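Local coordinates for protein rhamnosidase B (PDB 2OKX) that probably cleaves terminal alpha-L-rhamnose from rhamnosides by hydrolysis, as a glycoside hydrolase family 78 enzyme, at residues 639-647 and 880-888; 891-902 and 912-920. One frame throughout, in Å; residues are numbered along the deposited sequence. Where two conformers were deposited one is given.

Interaction 1: residues 639-647 and 880-888; sequences EYAAHTGNE and KRGADGWRT
First torsions turn the rings of His643 and Trp886 toward each other. CG of His643 lies anti to the backbone N (chi1 178°), while CG of Trp886 lies anti to its carbonyl carbon, beside the backbone N. The two rings meet obliquely, with planes at 84°. His643 ND1 comes to the edge of the indole, 3.0 Å from Trp886 NE1. A water bonded to ND1 in the imidazole plane also accepts from Arg881 NH2, so it bridges the two segments. The Arg881 chain bends at chi3 and lays one face of its guanidinium over the CB of Ala642, with NH1 3.6 Å from that CB. Its CG packs on one face of the Trp886 indole. Asp884 OD2 also reaches Ala642 CB, at 3.6 Å.

The direct hydrogen bond between the segments is made by backbone. Gly885 N donates to Ala642 O over 2.8 Å, with an N-H...O angle of 161°. Ala642 O also receives the CA-H of Asp884, at 3.1 Å from CA, and the next carbonyl, His643 O, faces Gly885 CA at 3.2 Å. The last carbonyls of the helix thus receive the turn at Asp884 and Gly885. Gly645 and Gly885 both have positive phi. A CB on Gly645 would lie tight against Gly885 N. Two waters join Gly645 O to Arg887 NH1, one of them weakly. Thr644 OG1 donates to Tyr640 O. It also accepts from Asn646 N, which makes an ST turn at the helix end.

The contact docks the C-terminal end of helix 627-644, in the catalytic domain, onto the turn between strands 879-881 and 888-891 of the C-terminal domain. Tyr588 of helix 577-590 stacks on His643, Tyr589 of that helix touches Trp886, and Pro908 touches both His643 and Trp886.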
# COMPACT_ATOMS: atom_id res chain seq x y z
N GLU A 639 -7.85 -19.08 12.08
CA GLU A 639 -7.27 -18.40 13.22
C GLU A 639 -8.20 -17.35 13.81
O GLU A 639 -8.24 -17.17 15.03
CB GLU A 639 -5.92 -17.79 12.82
CG GLU A 639 -4.85 -18.85 12.63
CD GLU A 639 -3.55 -18.32 12.06
OE1 GLU A 639 -2.53 -19.02 12.18
OE2 GLU A 639 -3.55 -17.22 11.47
N TYR A 640 -8.96 -16.67 12.96
CA TYR A 640 -9.90 -15.66 13.44
C TYR A 640 -11.05 -16.33 14.18
O TYR A 640 -11.48 -15.87 15.23
CB TYR A 640 -10.46 -14.85 12.27
CG TYR A 640 -11.58 -13.92 12.67
CD1 TYR A 640 -11.31 -12.68 13.26
CD2 TYR A 640 -12.91 -14.30 12.51
CE1 TYR A 640 -12.34 -11.84 13.67
CE2 TYR A 640 -13.95 -13.46 12.92
CZ TYR A 640 -13.66 -12.24 13.49
OH TYR A 640 -14.70 -11.42 13.88
N ALA A 641 -11.56 -17.42 13.61
CA ALA A 641 -12.66 -18.16 14.21
C ALA A 641 -12.25 -18.71 15.58
O ALA A 641 -13.04 -18.69 16.52
CB ALA A 641 -13.10 -19.29 13.29
N ALA A 642 -11.02 -19.20 15.68
CA ALA A 642 -10.52 -19.75 16.93
C ALA A 642 -10.23 -18.65 17.96
O ALA A 642 -10.46 -18.83 19.16
CB ALA A 642 -9.26 -20.58 16.68
N HIS A 643 -9.73 -17.52 17.48
CA HIS A 643 -9.40 -16.39 18.34
C HIS A 643 -10.64 -15.84 19.03
O HIS A 643 -10.66 -15.64 20.25
CB HIS A 643 -8.75 -15.27 17.51
CG HIS A 643 -8.41 -14.05 18.31
ND1 HIS A 643 -7.36 -14.01 19.19
CD2 HIS A 643 -9.00 -12.83 18.35
CE1 HIS A 643 -7.30 -12.81 19.75
NE2 HIS A 643 -8.29 -12.08 19.26
N THR A 644 -11.67 -15.59 18.23
CA THR A 644 -12.91 -15.02 18.74
C THR A 644 -13.92 -16.05 19.23
O THR A 644 -14.78 -15.73 20.05
CB THR A 644 -13.62 -14.20 17.64
OG1 THR A 644 -13.98 -15.07 16.56
CG2 THR A 644 -12.69 -13.11 17.11
N GLY A 645 -13.82 -17.27 18.74
CA GLY A 645 -14.76 -18.30 19.12
C GLY A 645 -16.09 -17.98 18.46
O GLY A 645 -17.15 -18.40 18.92
N ASN A 646 -16.02 -17.22 17.36
CA ASN A 646 -17.20 -16.80 16.62
C ASN A 646 -17.67 -17.87 15.63
O ASN A 646 -17.31 -17.84 14.45
CB ASN A 646 -16.91 -15.48 15.89
CG ASN A 646 -18.15 -14.85 15.29
OD1 ASN A 646 -18.12 -13.69 14.86
ND2 ASN A 646 -19.24 -15.60 15.24
N GLU A 647 -18.47 -18.81 16.12
CA GLU A 647 -19.00 -19.89 15.29
C GLU A 647 -19.88 -19.38 14.16
O GLU A 647 -19.92 -19.97 13.08
CB GLU A 647 -19.78 -20.88 16.15
CG GLU A 647 -18.89 -21.84 16.93
CD GLU A 647 -19.67 -22.76 17.86
OE1 GLU A 647 -19.10 -23.77 18.32
OE2 GLU A 647 -20.85 -22.46 18.14
N LYS A 880 -0.27 -18.04 25.43
CA LYS A 880 -0.88 -18.69 24.27
C LYS A 880 -2.36 -18.98 24.51
O LYS A 880 -2.77 -19.31 25.62
CB LYS A 880 -0.17 -20.00 23.94
CG LYS A 880 1.20 -19.84 23.30
CD LYS A 880 1.75 -21.19 22.89
CE LYS A 880 3.09 -21.07 22.19
NZ LYS A 880 3.59 -22.40 21.78
N ARG A 881 -3.16 -18.86 23.45
CA ARG A 881 -4.59 -19.14 23.51
C ARG A 881 -4.72 -20.64 23.80
O ARG A 881 -4.08 -21.45 23.14
CB ARG A 881 -5.25 -18.81 22.16
CG ARG A 881 -6.79 -18.77 22.18
CD ARG A 881 -7.36 -18.64 20.76
NE ARG A 881 -7.17 -19.88 19.99
CZ ARG A 881 -6.24 -20.05 19.05
NH1 ARG A 881 -6.15 -21.22 18.43
NH2 ARG A 881 -5.41 -19.07 18.73
N GLY A 882 -5.56 -21.00 24.77
CA GLY A 882 -5.72 -22.41 25.13
C GLY A 882 -6.99 -23.09 24.64
O GLY A 882 -7.08 -24.32 24.65
N ALA A 883 -7.98 -22.29 24.26
CA ALA A 883 -9.25 -22.80 23.75
C ALA A 883 -9.83 -21.66 22.93
O ALA A 883 -9.42 -20.51 23.09
CB ALA A 883 -10.20 -23.16 24.89
N ASP A 884 -10.78 -21.98 22.06
CA ASP A 884 -11.38 -20.94 21.24
C ASP A 884 -11.94 -19.82 22.10
O ASP A 884 -12.47 -20.06 23.19
CB ASP A 884 -12.49 -21.54 20.36
CG ASP A 884 -11.95 -22.47 19.29
OD1 ASP A 884 -12.75 -22.97 18.48
OD2 ASP A 884 -10.72 -22.69 19.26
N GLY A 885 -11.79 -18.59 21.61
CA GLY A 885 -12.27 -17.44 22.34
C GLY A 885 -11.50 -17.16 23.62
O GLY A 885 -11.96 -16.41 24.47
N TRP A 886 -10.32 -17.77 23.75
CA TRP A 886 -9.49 -17.59 24.93
C TRP A 886 -10.21 -17.97 26.23
O TRP A 886 -9.97 -17.36 27.28
CB TRP A 886 -8.98 -16.14 25.03
CG TRP A 886 -8.06 -15.77 23.91
CD1 TRP A 886 -8.40 -15.55 22.60
CD2 TRP A 886 -6.63 -15.61 23.98
NE1 TRP A 886 -7.28 -15.27 21.86
CE2 TRP A 886 -6.18 -15.30 22.67
CE3 TRP A 886 -5.69 -15.71 25.01
CZ2 TRP A 886 -4.83 -15.09 22.38
CZ3 TRP A 886 -4.34 -15.50 24.72
CH2 TRP A 886 -3.93 -15.19 23.41
N ARG A 887 -11.08 -18.97 26.17
CA ARG A 887 -11.80 -19.42 27.36
C ARG A 887 -10.79 -20.01 28.35
O ARG A 887 -11.04 -20.06 29.55
CB ARG A 887 -12.88 -20.44 26.98
CG ARG A 887 -14.06 -19.82 26.23
CD ARG A 887 -15.16 -20.85 25.96
NE ARG A 887 -16.31 -20.29 25.24
CZ ARG A 887 -16.32 -20.00 23.94
NH1 ARG A 887 -17.42 -19.50 23.39
NH2 ARG A 887 -15.25 -20.21 23.19
N THR A 888 -9.66 -20.47 27.83
CA THR A 888 -8.59 -20.97 28.69
C THR A 888 -7.30 -20.41 28.08
O THR A 888 -7.24 -20.12 26.89
CB THR A 888 -8.50 -22.52 28.71
OG1 THR A 888 -7.83 -22.98 27.54
CG2 THR A 888 -9.88 -23.14 28.78
O HOH W 1 -5.66 -16.07 18.81
O HOH W 2 -18.69 -18.61 21.15
O HOH W 3 -17.14 -20.71 20.53

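Interaction 2: residues 891-902 and 912-920; sequences IAPQPCDLTWAE and HIAVSWEFV
Trp917 and Ala901 form the hydrogen-bonded antiparallel pair. Trp917 N donates to Ala901 O at 2.9 Å, and Ala901 N donates to Trp917 O at 3.0 Å. A third backbone bond runs from Phe919 N to Thr899 O. The non-hydrogen-bonded pairs, Trp900 with Glu918 and Glu902 with Ser916, put their side chains on the other face; CB of Trp900 lies 3.5 Å from CB of Glu918.

CH-pi contacts hold the indole of Trp917 between two residues. Ala901 CB sits over one face, 3.6 Å from the centroid of the six-membered ring. Pro895 CG covers the opposite face at 3.9 Å from the same centroid. Trp917 chi1 of 48° lays the indole across toward the neighbouring strand, against Ala901 CB.

These strands, 900-906 and 912-921, form a beta hairpin in a mixed sheet that also takes in strand 538-541. The segment leading into it runs past the indole, with Leu898 CB at the edge, and includes a type II' turn from Pro895 to Leu898.

Apolar packing continues along this layer. Pro893 CG lies 3.8 Å from Trp917 CD1. Pro895 CB meets the edge of Phe919 at CE1, 3.6 Å away. Farther along, Ile891 CD1 touches Val915 CG2 and Ile913 CG2.

Among polar side chains, Trp917 NE1 donates to Leu877 O. An alanine in place of Trp917 would probably open a gap between Pro895 and Ala901 and leave Leu877 O without this donor. Glu902 OE1 forms a salt bridge with Arg540 of strand 538-541.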
# COMPACT_ATOMS: atom_id res chain seq x y z
N ILE A 891 -0.03 -20.64 29.96
CA ILE A 891 1.11 -19.79 30.30
C ILE A 891 2.33 -20.70 30.43
O ILE A 891 2.43 -21.50 31.36
CB ILE A 891 0.88 -19.05 31.64
CG1 ILE A 891 -0.42 -18.24 31.58
CG2 ILE A 891 2.07 -18.13 31.93
CD1 ILE A 891 -0.47 -17.19 30.48
N ALA A 892 3.25 -20.59 29.48
CA ALA A 892 4.45 -21.41 29.47
C ALA A 892 5.65 -20.59 29.00
O ALA A 892 6.02 -20.64 27.83
CB ALA A 892 4.25 -22.62 28.56
N PRO A 893 6.26 -19.83 29.91
CA PRO A 893 7.42 -18.99 29.58
C PRO A 893 8.62 -19.78 29.06
O PRO A 893 8.82 -20.94 29.42
CB PRO A 893 7.74 -18.29 30.91
CG PRO A 893 6.41 -18.29 31.63
CD PRO A 893 5.90 -19.68 31.33
N GLN A 894 9.40 -19.13 28.20
CA GLN A 894 10.63 -19.69 27.64
C GLN A 894 11.61 -18.52 27.71
O GLN A 894 11.87 -17.86 26.70
CB GLN A 894 10.43 -20.15 26.19
CG GLN A 894 9.53 -21.37 26.04
CD GLN A 894 10.03 -22.59 26.82
OE1 GLN A 894 9.29 -23.55 27.03
NE2 GLN A 894 11.29 -22.55 27.24
N PRO A 895 12.16 -18.24 28.90
CA PRO A 895 13.11 -17.16 29.14
C PRO A 895 14.38 -17.17 28.29
O PRO A 895 14.96 -16.11 28.04
CB PRO A 895 13.43 -17.29 30.63
CG PRO A 895 12.17 -17.91 31.19
CD PRO A 895 11.85 -18.95 30.16
N CYS A 896 14.80 -18.35 27.87
CA CYS A 896 16.02 -18.47 27.08
C CYS A 896 17.13 -17.80 27.89
O CYS A 896 17.38 -18.20 29.03
CB CYS A 896 15.85 -17.77 25.72
SG CYS A 896 14.54 -18.49 24.72
N ASP A 897 17.78 -16.78 27.33
CA ASP A 897 18.86 -16.11 28.06
C ASP A 897 18.45 -14.80 28.72
O ASP A 897 19.30 -14.02 29.14
CB ASP A 897 20.06 -15.86 27.14
CG ASP A 897 19.69 -15.11 25.86
OD1 ASP A 897 20.58 -14.98 24.99
OD2 ASP A 897 18.53 -14.65 25.72
N LEU A 898 17.14 -14.56 28.83
CA LEU A 898 16.64 -13.33 29.45
C LEU A 898 16.55 -13.47 30.97
O LEU A 898 16.37 -14.58 31.49
CB LEU A 898 15.25 -13.01 28.89
CG LEU A 898 15.15 -12.88 27.36
CD1 LEU A 898 13.70 -12.63 26.96
CD2 LEU A 898 16.05 -11.73 26.89
N THR A 899 16.67 -12.36 31.69
CA THR A 899 16.59 -12.42 33.15
C THR A 899 15.19 -12.05 33.64
O THR A 899 14.79 -12.41 34.75
CB THR A 899 17.63 -11.50 33.82
OG1 THR A 899 17.49 -10.16 33.33
CG2 THR A 899 19.03 -12.00 33.53
N TRP A 900 14.45 -11.33 32.80
CA TRP A 900 13.08 -10.94 33.13
C TRP A 900 12.32 -10.52 31.88
O TRP A 900 12.93 -10.21 30.85
CB TRP A 900 13.03 -9.80 34.16
CG TRP A 900 13.67 -8.50 33.71
CD1 TRP A 900 14.96 -8.12 33.90
CD2 TRP A 900 13.03 -7.44 32.98
NE1 TRP A 900 15.18 -6.88 33.32
CE2 TRP A 900 14.02 -6.44 32.75
CE3 TRP A 900 11.74 -7.23 32.49
CZ2 TRP A 900 13.74 -5.26 32.06
CZ3 TRP A 900 11.46 -6.05 31.79
CH2 TRP A 900 12.46 -5.08 31.59
N ALA A 901 11.00 -10.53 31.97
CA ALA A 901 10.14 -10.11 30.87
C ALA A 901 8.74 -9.89 31.42
O ALA A 901 8.38 -10.44 32.46
CB ALA A 901 10.11 -11.18 29.78
N GLU A 902 7.97 -9.06 30.74
CA GLU A 902 6.61 -8.79 31.16
C GLU A 902 5.83 -8.24 29.98
O GLU A 902 6.39 -7.66 29.06
CB GLU A 902 6.61 -7.80 32.34
CG GLU A 902 7.35 -6.51 32.06
CD GLU A 902 7.81 -5.84 33.34
OE1 GLU A 902 7.50 -4.65 33.53
OE2 GLU A 902 8.49 -6.52 34.15
N HIS A 912 -7.79 -8.52 29.75
CA HIS A 912 -6.49 -8.91 29.21
C HIS A 912 -5.79 -9.96 30.07
O HIS A 912 -6.26 -10.31 31.15
CB HIS A 912 -5.58 -7.69 29.09
CG HIS A 912 -5.25 -7.04 30.40
ND1 HIS A 912 -5.00 -7.77 31.55
CD2 HIS A 912 -5.11 -5.74 30.75
CE1 HIS A 912 -4.73 -6.95 32.54
NE2 HIS A 912 -4.78 -5.71 32.08
N ILE A 913 -4.67 -10.44 29.55
CA ILE A 913 -3.84 -11.41 30.24
C ILE A 913 -2.52 -10.67 30.49
O ILE A 913 -1.85 -10.28 29.54
CB ILE A 913 -3.53 -12.64 29.36
CG1 ILE A 913 -4.82 -13.30 28.87
CG2 ILE A 913 -2.70 -13.65 30.16
CD1 ILE A 913 -5.65 -13.94 29.96
N ALA A 914 -2.18 -10.45 31.75
CA ALA A 914 -0.93 -9.77 32.07
C ALA A 914 0.02 -10.78 32.71
O ALA A 914 -0.37 -11.51 33.62
CB ALA A 914 -1.18 -8.60 33.02
N VAL A 915 1.25 -10.83 32.22
CA VAL A 915 2.23 -11.76 32.74
C VAL A 915 3.58 -11.10 32.97
O VAL A 915 4.04 -10.30 32.15
CB VAL A 915 2.45 -12.95 31.77
CG1 VAL A 915 3.63 -13.80 32.23
CG2 VAL A 915 1.18 -13.79 31.70
N SER A 916 4.22 -11.42 34.09
CA SER A 916 5.54 -10.88 34.36
C SER A 916 6.34 -11.97 35.07
O SER A 916 5.79 -12.73 35.87
CB SER A 916 5.46 -9.64 35.25
OG SER A 916 5.08 -9.98 36.57
N TRP A 917 7.63 -12.05 34.75
CA TRP A 917 8.49 -13.02 35.41
C TRP A 917 9.93 -12.55 35.42
O TRP A 917 10.33 -11.71 34.62
CB TRP A 917 8.39 -14.42 34.76
CG TRP A 917 8.50 -14.50 33.25
CD1 TRP A 917 7.48 -14.76 32.37
CD2 TRP A 917 9.69 -14.40 32.46
NE1 TRP A 917 7.97 -14.84 31.09
CE2 TRP A 917 9.32 -14.62 31.11
CE3 TRP A 917 11.04 -14.15 32.76
CZ2 TRP A 917 10.25 -14.59 30.07
CZ3 TRP A 917 11.96 -14.12 31.72
CH2 TRP A 917 11.56 -14.34 30.39
N GLU A 918 10.69 -13.08 36.37
CA GLU A 918 12.10 -12.75 36.48
C GLU A 918 12.78 -13.81 37.32
O GLU A 918 12.16 -14.41 38.20
CB GLU A 918 12.27 -11.38 37.14
CG GLU A 918 12.03 -11.34 38.63
CD GLU A 918 12.18 -9.94 39.19
OE1 GLU A 918 11.27 -9.11 38.97
OE2 GLU A 918 13.20 -9.67 39.85
N PHE A 919 14.06 -14.07 37.05
CA PHE A 919 14.80 -15.04 37.83
C PHE A 919 15.22 -14.36 39.12
O PHE A 919 15.84 -13.30 39.09
CB PHE A 919 16.03 -15.54 37.08
CG PHE A 919 15.72 -16.56 36.02
CD1 PHE A 919 15.51 -16.18 34.70
CD2 PHE A 919 15.61 -17.91 36.36
CE1 PHE A 919 15.19 -17.12 33.73
CE2 PHE A 919 15.29 -18.86 35.39
CZ PHE A 919 15.08 -18.46 34.07
N VAL A 920 14.88 -14.96 40.26
CA VAL A 920 15.23 -14.39 41.55
C VAL A 920 16.52 -15.02 42.07
O VAL A 920 17.17 -14.49 42.97
CB VAL A 920 14.11 -14.59 42.59
CG1 VAL A 920 12.85 -13.88 42.11
CG2 VAL A 920 13.83 -16.08 42.79
O HOH W 4 9.37 -8.93 35.11

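Overall arrangement
Helix 627-644 comes first along the chain. Interaction 1 closes a long loop from its end to the turn at 880-888, with 232 mostly helical and loop residues between. Interaction 2 opens just after it, at 891, and closes a short loop of nine residues within one hairpin. The two contacts therefore stand in series and neither nest nor cross. The centres of interaction 1 and interaction 2 lie about 23 Å apart, on the same side of the chain's centre. Strand 888-891 spans the join between them. Interaction 1 ties the helical catalytic domain to the C-terminal domain, while interaction 2 packs the lead-in segment of that domain against the sheet of that hairpin.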